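Local coordinates for protein formate dehydrogenase (Staphylococcus aureus, PDB 6TTB) that probably catalyses the NAD-dependent oxidation of formate to carbon dioxide, passing a hydride to the nicotinamide ring of the bound cofactor, at residues Ser240-Ile245 and His268-Asn273; Val272-Gly277 and Ala298-Tyr303. One frame throughout, in Å; residues are numbered along the deposited sequence.

Contact 1: residues Ser240-Ile245 and His268-Asn273; sequences SDAITI and HSYLVN
Ile243 and Leu271 meet on one face of two parallel strands, their chains crossing at a slant. Leu271 has CG anti to its own backbone N (chi1 -173°), and from there its CD1 branch reaches over to the neighbouring strand, 4.0 Å from Ile243 CG2. The same Leu271 methyl also lies near Ile245 CD1, so one leucine branch bridges two isoleucines that project from the same face. Further along, Ile245 passes aslant over Asn273, with Ile245 CG1 3.8 Å from Asn273 CB. The amide of Asn273 is engaged elsewhere: its OD1 accepts from the backbone of Ala275.

The other face carries Ala242, Thr244, Tyr270 and Val272. Ala242 CB sits 3.5 Å from Tyr270 CB, at the root of the tyrosine, whose ring is turned with its edge toward the carbonyl oxygen of Asp241. Next to this pair, Thr244 and Val272 lie alongside each other and point the same way; Thr244 OG1 is 3.6 Å from Val272 CG1, while its hydrogen bond goes to His246 NE2. Helix 144-160 packs on this face, touching Thr244, Tyr270 and Val272.

Between the two layers the backbones are joined by four hydrogen bonds. Tyr270 N to Asp241 O is the long one, at 3.3 Å. Ile243 N then donates to Tyr270 O, Val272 N to Ile243 O over 2.7 Å, and Ile245 N to Val272 O, so the bonds shuttle between the strands in the parallel pattern. The strand directions differ by only 10°.

Nearly every touching residue is buried. Strand 242-245, helix 259-264 and strand 269-273 form a beta-alpha-beta unit, here in the central parallel sheet of the Rossmann-type NAD-binding domain found in D-isomer specific 2-hydroxyacid dehydrogenases.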
ATOM      1  N   SER A 240      18.942   5.857   0.710  1.00 21.39           N
ATOM      2  CA  SER A 240      17.645   5.189   0.886  1.00 20.02           C
ATOM      3  C   SER A 240      16.940   5.008  -0.442  1.00 19.59           C
ATOM      4  O   SER A 240      16.924   5.940  -1.252  1.00 18.81           O
ATOM      5  CB  SER A 240      16.740   5.892   1.874  1.00 17.66           C
ATOM      6  OG  SER A 240      17.363   5.995   3.169  1.00 15.35           O
ATOM      7  N   ASP A 241      16.375   3.789  -0.653  1.00 17.87           N
ATOM      8  CA  ASP A 241      15.499   3.545  -1.784  1.00 18.14           C
ATOM      9  C   ASP A 241      14.215   4.315  -1.601  1.00 17.08           C
ATOM     10  O   ASP A 241      13.740   4.965  -2.520  1.00 20.29           O
ATOM     11  CB  ASP A 241      15.255   2.061  -2.009  1.00 23.53           C
ATOM     12  CG  ASP A 241      16.505   1.375  -2.542  1.00 27.13           C
ATOM     13  OD1 ASP A 241      16.936   1.746  -3.627  1.00 23.52           O
ATOM     14  OD2 ASP A 241      17.100   0.532  -1.797  1.00 32.49           O
ATOM     15  N   ALA A 242      13.670   4.306  -0.391  1.00 17.19           N
ATOM     16  CA  ALA A 242      12.631   5.283  -0.086  1.00 16.52           C
ATOM     17  C   ALA A 242      12.727   5.648   1.360  1.00 18.06           C
ATOM     18  O   ALA A 242      13.351   4.921   2.118  1.00 22.46           O
ATOM     19  CB  ALA A 242      11.282   4.736  -0.372  1.00 16.91           C
ATOM     20  N   ILE A 243      12.065   6.740   1.741  1.00 17.78           N
ATOM     21  CA  ILE A 243      12.182   7.280   3.077  1.00 16.23           C
ATOM     22  C   ILE A 243      10.798   7.528   3.640  1.00 18.90           C
ATOM     23  O   ILE A 243       9.903   8.082   2.966  1.00 28.23           O
ATOM     24  CB  ILE A 243      12.972   8.600   3.030  1.00 19.49           C
ATOM     25  CG1 ILE A 243      14.459   8.369   2.735  1.00 19.37           C
ATOM     26  CG2 ILE A 243      12.798   9.380   4.311  1.00 20.82           C
ATOM     27  CD1 ILE A 243      15.225   9.603   2.270  1.00 19.07           C
ATOM     28  N   THR A 244      10.631   7.189   4.907  1.00 17.47           N
ATOM     29  CA  THR A 244       9.401   7.496   5.592  1.00 14.69           C
ATOM     30  C   THR A 244       9.752   8.354   6.786  1.00 14.90           C
ATOM     31  O   THR A 244      10.758   8.087   7.466  1.00 15.81           O
ATOM     32  CB  THR A 244       8.607   6.205   5.906  1.00 16.12           C
ATOM     33  OG1 THR A 244       7.395   6.492   6.587  1.00 19.35           O
ATOM     34  CG2 THR A 244       9.336   5.187   6.737  1.00 15.23           C
ATOM     35  N   ILE A 245       8.891   9.342   7.056  1.00 14.23           N
ATOM     36  CA  ILE A 245       9.136  10.407   8.031  1.00 13.47           C
ATOM     37  C   ILE A 245       8.341  10.125   9.281  1.00 13.35           C
ATOM     38  O   ILE A 245       7.112   9.971   9.218  1.00 17.85           O
ATOM     39  CB  ILE A 245       8.663  11.739   7.446  1.00 12.10           C
ATOM     40  CG1 ILE A 245       9.181  11.946   6.018  1.00 13.24           C
ATOM     41  CG2 ILE A 245       8.923  12.883   8.382  1.00 10.42           C
ATOM     42  CD1 ILE A 245      10.395  12.769   5.844  1.00 11.84           C
ATOM     43  N   HIS A 268      14.747   8.562  -8.557  1.00 35.16           N
ATOM     44  CA  HIS A 268      13.792   7.479  -8.676  1.00 36.06           C
ATOM     45  C   HIS A 268      13.448   6.903  -7.313  1.00 31.07           C
ATOM     46  O   HIS A 268      13.088   5.741  -7.216  1.00 28.20           O
ATOM     47  CB  HIS A 268      14.423   6.402  -9.535  1.00 35.02           C
ATOM     48  CG  HIS A 268      14.615   6.862 -10.919  1.00 42.17           C
ATOM     49  ND1 HIS A 268      14.645   5.989 -11.998  1.00 48.51           N
ATOM     50  CD2 HIS A 268      14.689   8.106 -11.429  1.00 48.07           C
ATOM     51  CE1 HIS A 268      14.782   6.677 -13.111  1.00 48.74           C
ATOM     52  NE2 HIS A 268      14.828   7.985 -12.782  1.00 53.84           N
ATOM     53  N   SER A 269      13.629   7.678  -6.249  1.00 34.03           N
ATOM     54  CA  SER A 269      13.301   7.132  -4.933  1.00 27.67           C
ATOM     55  C   SER A 269      11.859   7.474  -4.595  1.00 29.04           C
ATOM     56  O   SER A 269      11.147   8.070  -5.420  1.00 26.49           O
ATOM     57  CB  SER A 269      14.254   7.600  -3.899  1.00 26.05           C
ATOM     58  OG  SER A 269      14.503   8.962  -4.074  1.00 30.31           O
ATOM     59  N   TYR A 270      11.422   7.088  -3.385  1.00 24.84           N
ATOM     60  CA  TYR A 270      10.053   7.387  -2.960  1.00 18.73           C
ATOM     61  C   TYR A 270      10.088   8.017  -1.569  1.00 16.98           C
ATOM     62  O   TYR A 270      10.969   7.713  -0.776  1.00 13.74           O
ATOM     63  CB  TYR A 270       9.199   6.109  -2.864  1.00 16.11           C
ATOM     64  CG  TYR A 270       9.130   5.282  -4.106  1.00 15.67           C
ATOM     65  CD1 TYR A 270      10.193   4.461  -4.511  1.00 13.58           C
ATOM     66  CD2 TYR A 270       7.977   5.277  -4.869  1.00 16.41           C
ATOM     67  CE1 TYR A 270      10.109   3.672  -5.649  1.00 12.79           C
ATOM     68  CE2 TYR A 270       7.876   4.483  -6.004  1.00 16.04           C
ATOM     69  CZ  TYR A 270       8.950   3.691  -6.405  1.00 15.71           C
ATOM     70  OH  TYR A 270       8.804   2.949  -7.551  1.00 20.14           O
ATOM     71  N   LEU A 271       9.005   8.746  -1.237  1.00 15.93           N
ATOM     72  CA  LEU A 271       8.950   9.503  -0.012  1.00 15.07           C
ATOM     73  C   LEU A 271       7.590   9.321   0.580  1.00 15.22           C
ATOM     74  O   LEU A 271       6.588   9.546  -0.122  1.00 13.26           O
ATOM     75  CB  LEU A 271       9.173  11.011  -0.313  1.00 15.96           C
ATOM     76  CG  LEU A 271       9.301  11.939   0.913  1.00 14.00           C
ATOM     77  CD1 LEU A 271      10.379  11.474   1.888  1.00 14.49           C
ATOM     78  CD2 LEU A 271       9.556  13.312   0.502  1.00 12.82           C
ATOM     79  N   VAL A 272       7.579   9.032   1.901  1.00 14.81           N
ATOM     80  CA  VAL A 272       6.331   8.830   2.595  1.00 13.98           C
ATOM     81  C   VAL A 272       6.387   9.650   3.847  1.00 16.00           C
ATOM     82  O   VAL A 272       7.355   9.605   4.589  1.00 16.86           O
ATOM     83  CB  VAL A 272       6.033   7.359   2.909  1.00 12.04           C
ATOM     84  CG1 VAL A 272       4.991   7.200   4.004  1.00 10.76           C
ATOM     85  CG2 VAL A 272       5.536   6.675   1.691  1.00 11.06           C
ATOM     86  N   ASN A 273       5.336  10.426   4.032  1.00 16.62           N
ATOM     87  CA  ASN A 273       5.291  11.349   5.115  1.00 15.04           C
ATOM     88  C   ASN A 273       3.878  11.348   5.671  1.00 15.60           C
ATOM     89  O   ASN A 273       2.982  11.947   5.095  1.00 20.26           O
ATOM     90  CB  ASN A 273       5.729  12.716   4.682  1.00 14.08           C
ATOM     91  CG  ASN A 273       5.436  13.746   5.745  1.00 17.51           C
ATOM     92  OD1 ASN A 273       5.300  13.388   6.935  1.00 16.11           O
ATOM     93  ND2 ASN A 273       5.361  15.036   5.336  1.00 16.57           N
TER

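Contact 2: residues Val272-Gly277 and Ala298-Tyr303; sequences VNTARG and AGDVWY. With NAD (nicotinamide-adenine-dinucleotide), chain C.
Val301 pushes its two methyls into the turn that follows Asn273. Its CG2 lies 3.3 Å from Asn273 O and also packs against Gly277 N, while CG1 rests on the carbonyl oxygen of Ala275. The Asn273 and Val301 side chains cross at about a right angle. Gly277, without a side chain, lets its CA close up on the backbone of Trp302, whose ring extends to the second subunit and meets Trp174 of that chain edge to face.

The same turn holds the cofactor. The carboxamide nitrogen N7N of NAD donates to Thr274 O, 3.3 Å away and nearly straight at 171°, and makes a weaker, more bent bond to Asp300 OD1. Arg276 reaches the ribose on the nicotinamide side: its NE donates to NAD O2D at the edge of the guanidinium, and the chain bends at chi2 (-128°) on its way there. Ala275 CB packs near the same sugar, 3.8 Å from NAD O4D.

A second shell sets these groups in place. Asn273 OD1 accepts from Ala275 N at 2.8 Å, making an Asx turn, and its ND2 donates to Arg276 O from above the carbonyl plane; one amide thus ties down the backbone on both sides of the Ala275-Arg276 peptide. Asp300 OD2 is held by Ser326 N, and Arg276 NH1 forms a salt bridge with Asp122.

At the base, Asn273 N donates to Ala298 O, and the Gly299 CA-H points at Asn273 O, 3.1 Å away. Strands 269-273 and 294-299 lie side by side here, with helix 144-160 packed on Val272 and Ala298 and strand 319-321 beyond Ala298.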
ATOM      1  N   VAL A 272       7.579   9.032   1.901  1.00 14.81           N
ATOM      2  CA  VAL A 272       6.331   8.830   2.595  1.00 13.98           C
ATOM      3  C   VAL A 272       6.387   9.650   3.847  1.00 16.00           C
ATOM      4  O   VAL A 272       7.355   9.605   4.589  1.00 16.86           O
ATOM      5  CB  VAL A 272       6.033   7.359   2.909  1.00 12.04           C
ATOM      6  CG1 VAL A 272       4.991   7.200   4.004  1.00 10.76           C
ATOM      7  CG2 VAL A 272       5.536   6.675   1.691  1.00 11.06           C
ATOM      8  N   ASN A 273       5.336  10.426   4.032  1.00 16.62           N
ATOM      9  CA  ASN A 273       5.291  11.349   5.115  1.00 15.04           C
ATOM     10  C   ASN A 273       3.878  11.348   5.671  1.00 15.60           C
ATOM     11  O   ASN A 273       2.982  11.947   5.095  1.00 20.26           O
ATOM     12  CB  ASN A 273       5.729  12.716   4.682  1.00 14.08           C
ATOM     13  CG  ASN A 273       5.436  13.746   5.745  1.00 17.51           C
ATOM     14  OD1 ASN A 273       5.300  13.388   6.935  1.00 16.11           O
ATOM     15  ND2 ASN A 273       5.361  15.036   5.336  1.00 16.57           N
ATOM     16  N   THR A 274       3.725  10.638   6.779  1.00 12.68           N
ATOM     17  CA  THR A 274       2.557  10.670   7.576  1.00 14.12           C
ATOM     18  C   THR A 274       2.864  11.325   8.946  1.00 18.46           C
ATOM     19  O   THR A 274       2.231  10.959   9.982  1.00 15.31           O
ATOM     20  CB  THR A 274       2.257   9.234   7.924  1.00 13.95           C
ATOM     21  OG1 THR A 274       3.498   8.683   8.433  1.00 15.75           O
ATOM     22  CG2 THR A 274       1.708   8.490   6.733  1.00 12.87           C
ATOM     23  N   ALA A 275       3.909  12.192   8.992  1.00 18.00           N
ATOM     24  CA  ALA A 275       4.245  12.905  10.219  1.00 16.46           C
ATOM     25  C   ALA A 275       3.576  14.282  10.189  1.00 16.73           C
ATOM     26  O   ALA A 275       2.457  14.404  10.675  1.00 19.97           O
ATOM     27  CB  ALA A 275       5.717  12.928  10.487  1.00 16.03           C
ATOM     28  N   ARG A 276       4.178  15.294   9.556  1.00 15.67           N
ATOM     29  CA  ARG A 276       3.413  16.529   9.348  1.00 18.38           C
ATOM     30  C   ARG A 276       3.731  17.169   7.996  1.00 16.92           C
ATOM     31  O   ARG A 276       4.878  17.263   7.615  1.00 15.56           O
ATOM     32  CB  ARG A 276       3.457  17.546  10.517  1.00 22.29           C
ATOM     33  CG  ARG A 276       3.754  16.980  11.896  1.00 28.08           C
ATOM     34  CD  ARG A 276       2.754  17.379  12.962  1.00 40.62           C
ATOM     35  NE  ARG A 276       3.249  16.967  14.295  1.00 47.66           N
ATOM     36  CZ  ARG A 276       3.591  17.796  15.287  1.00 43.25           C
ATOM     37  NH1 ARG A 276       3.498  19.102  15.118  1.00 38.90           N
ATOM     38  NH2 ARG A 276       4.077  17.315  16.424  1.00 53.60           N
ATOM     39  N   GLY A 277       2.684  17.702   7.343  1.00 19.13           N
ATOM     40  CA  GLY A 277       2.774  18.339   6.040  1.00 18.68           C
ATOM     41  C   GLY A 277       4.013  19.212   5.865  1.00 21.08           C
ATOM     42  O   GLY A 277       4.692  19.106   4.829  1.00 18.91           O
ATOM     43  N   ALA A 298       3.717   9.457  -1.009  1.00 18.39           N
ATOM     44  CA  ALA A 298       2.479   9.247  -0.271  1.00 18.94           C
ATOM     45  C   ALA A 298       2.603   9.781   1.137  1.00 19.39           C
ATOM     46  O   ALA A 298       3.682  10.250   1.548  1.00 22.52           O
ATOM     47  CB  ALA A 298       2.053   7.806  -0.250  1.00 15.98           C
ATOM     48  N   GLY A 299       1.468   9.667   1.862  1.00 17.72           N
ATOM     49  CA  GLY A 299       1.249  10.222   3.182  1.00 13.16           C
ATOM     50  C   GLY A 299      -0.146  10.769   3.294  1.00 12.10           C
ATOM     51  O   GLY A 299      -0.830  10.825   2.304  1.00 13.11           O
ATOM     52  N   ASP A 300      -0.507  11.281   4.479  1.00 14.77           N
ATOM     53  CA  ASP A 300      -1.877  11.709   4.764  1.00 15.50           C
ATOM     54  C   ASP A 300      -1.901  13.065   5.511  1.00 16.53           C
ATOM     55  O   ASP A 300      -2.946  13.406   6.140  1.00 15.40           O
ATOM     56  CB  ASP A 300      -2.670  10.634   5.524  1.00 15.03           C
ATOM     57  CG  ASP A 300      -2.337  10.538   7.024  1.00 19.10           C
ATOM     58  OD1 ASP A 300      -1.176  10.896   7.427  1.00 18.28           O
ATOM     59  OD2 ASP A 300      -3.233  10.126   7.805  1.00 23.07           O
ATOM     60  N   VAL A 301      -0.770  13.815   5.472  1.00 14.58           N
ATOM     61  CA  VAL A 301      -0.661  15.011   6.318  1.00 15.89           C
ATOM     62  C   VAL A 301      -0.391  16.214   5.428  1.00 15.82           C
ATOM     63  O   VAL A 301       0.337  16.078   4.448  1.00 14.39           O
ATOM     64  CB  VAL A 301       0.425  14.861   7.401  1.00 17.22           C
ATOM     65  CG1 VAL A 301       0.027  13.921   8.493  1.00 15.80           C
ATOM     66  CG2 VAL A 301       1.779  14.468   6.818  1.00 22.42           C
ATOM     67  N   TRP A 302      -1.001  17.387   5.753  1.00 16.92           N
ATOM     68  CA  TRP A 302      -0.984  18.501   4.794  1.00 19.00           C
ATOM     69  C   TRP A 302      -0.592  19.860   5.420  1.00 21.85           C
ATOM     70  O   TRP A 302      -0.951  20.136   6.583  1.00 19.14           O
ATOM     71  CB  TRP A 302      -2.337  18.615   4.168  1.00 16.62           C
ATOM     72  CG  TRP A 302      -2.821  17.363   3.549  1.00 18.16           C
ATOM     73  CD1 TRP A 302      -3.219  16.223   4.189  1.00 19.65           C
ATOM     74  CD2 TRP A 302      -3.113  17.179   2.151  1.00 17.55           C
ATOM     75  NE1 TRP A 302      -3.649  15.301   3.279  1.00 16.74           N
ATOM     76  CE2 TRP A 302      -3.630  15.863   2.022  1.00 16.02           C
ATOM     77  CE3 TRP A 302      -2.928  17.977   1.001  1.00 14.11           C
ATOM     78  CZ2 TRP A 302      -3.960  15.314   0.786  1.00 15.55           C
ATOM     79  CZ3 TRP A 302      -3.243  17.415  -0.211  1.00 15.79           C
ATOM     80  CH2 TRP A 302      -3.743  16.100  -0.314  1.00 15.53           C
ATOM     81  N   TYR A 303      -0.073  20.790   4.567  1.00 21.41           N
ATOM     82  CA  TYR A 303      -0.002  22.217   4.958  1.00 21.18           C
ATOM     83  C   TYR A 303      -0.795  23.130   3.983  1.00 21.42           C
ATOM     84  O   TYR A 303      -0.400  23.377   2.822  1.00 21.09           O
ATOM     85  CB  TYR A 303       1.451  22.683   5.183  1.00 21.10           C
ATOM     86  CG  TYR A 303       1.538  24.051   5.827  1.00 27.02           C
ATOM     87  CD1 TYR A 303       0.942  24.302   7.070  1.00 24.14           C
ATOM     88  CD2 TYR A 303       2.135  25.142   5.166  1.00 26.95           C
ATOM     89  CE1 TYR A 303       0.873  25.592   7.596  1.00 21.50           C
ATOM     90  CE2 TYR A 303       2.090  26.433   5.697  1.00 25.57           C
ATOM     91  CZ  TYR A 303       1.445  26.660   6.912  1.00 25.62           C
ATOM     92  OH  TYR A 303       1.436  27.920   7.467  1.00 27.65           O
TER
HETATM   93  PA  NAD C 401       8.225  10.279  18.819  1.00 52.06           P
HETATM   94  O1A NAD C 401       8.564  11.419  19.719  1.00 54.80           O
HETATM   95  O2A NAD C 401       8.133   8.855  19.336  1.00 45.39           O
HETATM   96  O5B NAD C 401       9.131  10.333  17.488  1.00 58.43           O
HETATM   97  C5B NAD C 401       9.898  11.504  17.141  1.00 50.36           C
HETATM   98  C4B NAD C 401      11.360  11.139  17.207  1.00 57.87           C
HETATM   99  O4B NAD C 401      12.037  11.892  16.183  1.00 58.39           O
HETATM  100  C3B NAD C 401      12.065  11.452  18.549  1.00 59.55           C
HETATM  101  O3B NAD C 401      12.398  10.323  19.357  1.00 42.65           O
HETATM  102  C2B NAD C 401      13.315  12.256  18.172  1.00 63.37           C
HETATM  103  O2B NAD C 401      14.510  11.703  18.684  1.00 56.97           O
HETATM  104  C1B NAD C 401      13.292  12.325  16.638  1.00 56.33           C
HETATM  105  N9A NAD C 401      13.586  13.666  16.121  1.00 55.64           N
HETATM  106  C8A NAD C 401      13.615  14.848  16.851  1.00 45.00           C
HETATM  107  N7A NAD C 401      14.070  15.873  16.168  1.00 39.21           N
HETATM  108  C5A NAD C 401      14.462  15.333  14.944  1.00 52.10           C
HETATM  109  C6A NAD C 401      15.085  15.889  13.789  1.00 45.12           C
HETATM  110  N6A NAD C 401      15.507  17.137  13.692  1.00 39.47           N
HETATM  111  N1A NAD C 401      15.403  15.036  12.783  1.00 53.83           N
HETATM  112  C2A NAD C 401      15.026  13.752  12.889  1.00 45.90           C
HETATM  113  N3A NAD C 401      14.404  13.131  13.895  1.00 39.81           N
HETATM  114  C4A NAD C 401      14.153  13.971  14.905  1.00 51.37           C
HETATM  115  O3  NAD C 401       6.856  10.611  18.158  1.00 50.79           O
HETATM  116  PN  NAD C 401       6.015   9.557  17.370  1.00 40.39           P
HETATM  117  O1N NAD C 401       4.951   9.078  18.322  1.00 49.67           O
HETATM  118  O2N NAD C 401       6.935   8.551  16.741  1.00 34.82           O
HETATM  119  O5D NAD C 401       5.371  10.509  16.229  1.00 47.43           O
HETATM  120  C5D NAD C 401       6.042  10.626  14.937  1.00 49.08           C
HETATM  121  C4D NAD C 401       5.426  11.782  14.228  1.00 53.44           C
HETATM  122  O4D NAD C 401       4.222  11.312  13.574  1.00 43.57           O
HETATM  123  C3D NAD C 401       5.020  12.923  15.192  1.00 57.97           C
HETATM  124  O3D NAD C 401       5.808  14.091  15.022  1.00 70.15           O
HETATM  125  C2D NAD C 401       3.524  13.132  14.937  1.00 54.30           C
HETATM  126  O2D NAD C 401       3.120  14.472  14.687  1.00 49.84           O
HETATM  127  C1D NAD C 401       3.199  12.270  13.731  1.00 47.46           C
HETATM  128  N1N NAD C 401       1.915  11.588  13.960  1.00 36.45           N
HETATM  129  C2N NAD C 401       0.863  11.732  13.004  1.00 38.54           C
HETATM  130  C3N NAD C 401      -0.378  11.085  13.200  1.00 33.32           C
HETATM  131  C7N NAD C 401      -1.390  10.988  12.057  1.00 35.01           C
HETATM  132  O7N NAD C 401      -2.582  10.864  12.334  1.00 34.37           O
HETATM  133  N7N NAD C 401      -0.948  11.014  10.784  1.00 36.40           N
HETATM  134  C4N NAD C 401      -0.625  10.488  14.492  1.00 37.05           C
HETATM  135  C5N NAD C 401       0.418  10.386  15.437  1.00 37.60           C
HETATM  136  C6N NAD C 401       1.671  10.969  15.162  1.00 37.32           C

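In the fold
Of the strands in these contacts, 242-245 comes first along the chain from the N terminus; it leads through helix 259-264 and back as strand 269-273, which closes contact 1. Contact 2 starts on the end of that same strand, sharing Val272 and Asn273, and closes after helix 282-291 brings the chain back along strand 294-299. The two loops therefore follow one another and overlap at one strand, with neither nested in the other. Strand 269-273 is flanked by its two partners within one parallel sheet; Leu271 O probably bonds to Ala298 N. Ile245 O also packs on Ala275 CB, linking the sheet interior of contact 1 to the cofactor-binding turns of contact 2.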